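Local coordinates for protein DynE8 (Micromonospora chersina, PDB 4AMM) that probably loads acyl units, through the acyltransferase domain given here, for the iterative polyketide synthase that builds the enediyne core of dynemicin, at residues P96-P104 / L340-P350. Sequence-based numbering, arbitrary orientation. Where two conformers were deposited one is given.
Sequences PLRVGLLFP and LDADLLVEVGP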
loop_
_atom_site.group_PDB
_atom_site.type_symbol
_atom_site.label_atom_id
_atom_site.label_comp_id
_atom_site.label_asym_id
_atom_site.label_seq_id
_atom_site.Cartn_x
_atom_site.Cartn_y
_atom_site.Cartn_z
ATOM N N PRO A 96 19.067 -10.048 4.931
ATOM C CA PRO A 96 17.847 -9.277 4.658
ATOM C C PRO A 96 16.899 -10.030 3.805
ATOM O O PRO A 96 17.270 -11.024 3.131
ATOM C CB PRO A 96 18.362 -8.051 3.953
ATOM C CG PRO A 96 19.654 -8.556 3.246
ATOM C CD PRO A 96 20.253 -9.401 4.336
ATOM N N LEU A 97 15.612 -9.676 3.921
ATOM C CA LEU A 97 14.590 -10.150 3.023
ATOM C C LEU A 97 14.393 -9.151 1.881
ATOM O O LEU A 97 14.980 -8.087 1.885
ATOM C CB LEU A 97 13.259 -10.245 3.787
ATOM C CG LEU A 97 13.371 -11.030 5.042
ATOM C CD1 LEU A 97 11.997 -11.268 5.577
ATOM C CD2 LEU A 97 13.924 -12.384 4.807
ATOM N N ARG A 98 13.626 -9.521 0.887
ATOM C CA ARG A 98 13.305 -8.628 -0.236
ATOM C C ARG A 98 12.043 -7.835 0.132
ATOM O O ARG A 98 11.018 -8.462 0.459
ATOM C CB ARG A 98 12.981 -9.440 -1.467
ATOM C CG ARG A 98 14.274 -10.064 -2.027
ATOM C CD ARG A 98 13.978 -10.979 -3.257
ATOM N NE ARG A 98 13.517 -10.199 -4.368
ATOM C CZ ARG A 98 14.303 -9.576 -5.241
ATOM N NH1 ARG A 98 15.639 -9.648 -5.118
ATOM N NH2 ARG A 98 13.808 -8.872 -6.244
ATOM N N VAL A 99 12.148 -6.495 0.082
ATOM C CA VAL A 99 10.998 -5.617 0.447
ATOM C C VAL A 99 10.592 -4.887 -0.744
ATOM O O VAL A 99 11.392 -4.262 -1.438
ATOM C CB VAL A 99 11.404 -4.637 1.586
ATOM C CG1 VAL A 99 10.218 -3.703 1.878
ATOM C CG2 VAL A 99 11.725 -5.419 2.866
ATOM N N GLY A 100 9.242 -4.858 -1.010
ATOM C CA GLY A 100 8.701 -4.071 -2.127
ATOM C C GLY A 100 7.850 -2.952 -1.589
ATOM O O GLY A 100 7.305 -3.100 -0.502
ATOM N N LEU A 101 7.704 -1.873 -2.337
ATOM C CA LEU A 101 6.799 -0.782 -1.981
ATOM C C LEU A 101 5.489 -0.802 -2.745
ATOM O O LEU A 101 5.428 -1.121 -3.906
ATOM C CB LEU A 101 7.450 0.585 -2.191
ATOM C CG LEU A 101 8.857 0.758 -1.581
ATOM C CD1 LEU A 101 9.328 2.163 -1.896
ATOM C CD2 LEU A 101 8.779 0.560 -0.087
ATOM N N LEU A 102 4.453 -0.420 -2.018
ATOM C CA LEU A 102 3.074 -0.201 -2.625
ATOM C C LEU A 102 2.643 1.216 -2.481
ATOM O O LEU A 102 2.615 1.722 -1.359
ATOM C CB LEU A 102 2.087 -1.106 -1.895
ATOM C CG LEU A 102 2.428 -2.601 -1.807
ATOM C CD1 LEU A 102 1.383 -3.334 -0.877
ATOM C CD2 LEU A 102 2.433 -3.269 -3.145
ATOM N N PHE A 103 2.301 1.863 -3.613
ATOM C CA PHE A 103 1.849 3.246 -3.536
ATOM C C PHE A 103 0.339 3.296 -3.870
ATOM O O PHE A 103 -0.059 2.919 -4.991
ATOM C CB PHE A 103 2.603 4.097 -4.557
ATOM C CG PHE A 103 4.051 4.376 -4.110
ATOM C CD1 PHE A 103 4.282 5.436 -3.273
ATOM C CD2 PHE A 103 5.127 3.580 -4.518
ATOM C CE1 PHE A 103 5.595 5.728 -2.802
ATOM C CE2 PHE A 103 6.462 3.874 -4.017
ATOM C CZ PHE A 103 6.682 4.938 -3.195
ATOM N N PRO A 104 -0.480 3.719 -2.884
ATOM C CA PRO A 104 -1.936 3.625 -3.082
ATOM C C PRO A 104 -2.471 4.659 -4.016
ATOM O O PRO A 104 -1.907 5.754 -4.287
ATOM C CB PRO A 104 -2.457 3.880 -1.673
ATOM C CG PRO A 104 -1.460 4.846 -1.093
ATOM C CD PRO A 104 -0.085 4.300 -1.603
ATOM N N LEU A 340 6.356 -8.306 -8.587
ATOM C CA LEU A 340 7.194 -7.789 -7.527
ATOM C C LEU A 340 7.501 -8.935 -6.593
ATOM O O LEU A 340 6.658 -9.395 -5.868
ATOM C CB LEU A 340 6.447 -6.557 -6.890
ATOM C CG LEU A 340 7.078 -5.706 -5.819
ATOM C CD1 LEU A 340 8.497 -5.163 -6.179
ATOM C CD2 LEU A 340 6.091 -4.570 -5.428
ATOM N N ASP A 341 8.717 -9.465 -6.643
ATOM C CA ASP A 341 9.125 -10.635 -5.842
ATOM C C ASP A 341 9.658 -10.119 -4.513
ATOM O O ASP A 341 10.734 -9.521 -4.457
ATOM C CB ASP A 341 10.164 -11.400 -6.641
ATOM C CG ASP A 341 10.916 -12.496 -5.777
ATOM O OD1 ASP A 341 10.381 -12.967 -4.723
ATOM O OD2 ASP A 341 12.069 -12.851 -6.168
ATOM N N ALA A 342 8.846 -10.235 -3.467
ATOM C CA ALA A 342 9.206 -9.606 -2.228
ATOM C C ALA A 342 8.592 -10.407 -1.121
ATOM O O ALA A 342 7.413 -10.781 -1.184
ATOM C CB ALA A 342 8.679 -8.142 -2.147
ATOM N N ASP A 343 9.338 -10.687 -0.091
ATOM C CA ASP A 343 8.828 -11.330 1.070
ATOM C C ASP A 343 7.922 -10.476 1.920
ATOM O O ASP A 343 7.026 -10.986 2.621
ATOM C CB ASP A 343 10.004 -11.725 1.945
ATOM C CG ASP A 343 11.047 -12.533 1.183
ATOM O OD1 ASP A 343 10.646 -13.643 0.740
ATOM O OD2 ASP A 343 12.193 -12.083 0.962
ATOM N N LEU A 344 8.118 -9.168 1.843
ATOM C CA LEU A 344 7.307 -8.279 2.595
ATOM C C LEU A 344 7.058 -7.008 1.741
ATOM O O LEU A 344 7.922 -6.538 1.010
ATOM C CB LEU A 344 8.059 -8.053 3.920
ATOM C CG LEU A 344 7.462 -7.171 4.964
ATOM C CD1 LEU A 344 8.085 -7.611 6.244
ATOM C CD2 LEU A 344 7.825 -5.725 4.605
ATOM N N LEU A 345 5.836 -6.465 1.825
ATOM C CA LEU A 345 5.498 -5.245 1.090
ATOM C C LEU A 345 5.204 -4.165 2.103
ATOM O O LEU A 345 4.514 -4.433 3.114
ATOM C CB LEU A 345 4.245 -5.518 0.244
ATOM C CG LEU A 345 4.480 -6.556 -0.811
ATOM C CD1 LEU A 345 3.231 -7.179 -1.314
ATOM C CD2 LEU A 345 5.287 -5.953 -1.954
ATOM N N VAL A 346 5.632 -2.955 1.877
ATOM C CA VAL A 346 5.328 -1.835 2.719
ATOM C C VAL A 346 4.606 -0.795 1.902
ATOM O O VAL A 346 5.086 -0.349 0.834
ATOM C CB VAL A 346 6.666 -1.207 3.307
ATOM C CG1 VAL A 346 6.299 0.058 4.115
ATOM C CG2 VAL A 346 7.318 -2.279 4.209
ATOM N N GLU A 347 3.403 -0.444 2.329
ATOM C CA GLU A 347 2.621 0.623 1.661
ATOM C C GLU A 347 3.054 2.002 2.125
ATOM O O GLU A 347 3.193 2.256 3.350
ATOM C CB GLU A 347 1.124 0.316 1.922
ATOM C CG GLU A 347 0.160 1.322 1.270
ATOM C CD GLU A 347 -1.303 0.922 1.469
ATOM O OE1 GLU A 347 -1.590 -0.052 2.195
ATOM O OE2 GLU A 347 -2.095 1.464 0.733
ATOM N N VAL A 348 3.292 2.864 1.129
ATOM C CA VAL A 348 3.850 4.239 1.367
ATOM C C VAL A 348 2.842 5.326 0.956
ATOM O O VAL A 348 2.795 5.796 -0.179
ATOM C CB VAL A 348 5.110 4.368 0.493
ATOM C CG1 VAL A 348 5.907 5.688 0.775
ATOM C CG2 VAL A 348 6.086 3.208 0.735
ATOM N N GLY A 349 1.971 5.684 1.883
ATOM C CA GLY A 349 0.882 6.560 1.457
ATOM C C GLY A 349 -0.050 6.458 2.592
ATOM O O GLY A 349 0.183 5.780 3.637
ATOM N N PRO A 350 -1.140 7.221 2.450
ATOM C CA PRO A 350 -2.141 7.277 3.483
ATOM C C PRO A 350 -3.043 6.058 3.383
ATOM O O PRO A 350 -3.307 5.580 2.290
ATOM C CB PRO A 350 -2.922 8.560 3.102
ATOM C CG PRO A 350 -2.740 8.763 1.672
ATOM C CD PRO A 350 -1.445 8.038 1.259
HETATM O O HOH W 1 11.183 -8.095 -7.733
#
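The R98 chain bends at chi3 (67°), which turns NE toward the carbonyl of D341. R98 NE donates to D341 O at 2.9 Å. This oxygen lies near the guanidinium plane, while NE sits above the carbonyl plane. The D341 carboxylate adds charge attraction only: D341 OD2 is 3.5 Å from R98 NE and well out of the guanidinium plane. A water joins R98 NH2 to D341 N. D343 CG sits beside its backbone N (chi1 -53°), and D343 OD2 takes the R98 backbone N-H with the anti lone pair, at 2.9 Å and nearly straight (170°). R98 O accepts from L344 N.

From there strands 99-103 and 344-347 run parallel. G100 N, G100 O, L102 N and L102 O bond to L344 O, V346 N, V346 O and V348 N. On one face V99 CG1 meets V346 CG2 at 4.0 Å, and L101 CD2 meets V348 CG2. On the other, G100 lets A342 CB come within 3.5 Å of its N, and L102 CD1 packs on L345 CB at 3.8 Å. F103 and V348 lie side by side, with F103 CE1 3.6 Å from V348 CG1. P104 CB rests on E347 OE2, whose carboxylate is held by L354 N and S355 N in helix 353-360.

The two strands lie inside the five-stranded parallel sheet of the acyltransferase domain. Strand 171-174 flanks 99-103, and 365-367 flanks 344-347. Helices 144-165 and 178-185 cover L101 and F103. F103 also touches the GxSxG segment after strand 171-174, consistent with a nucleophile elbow and a nearby active site.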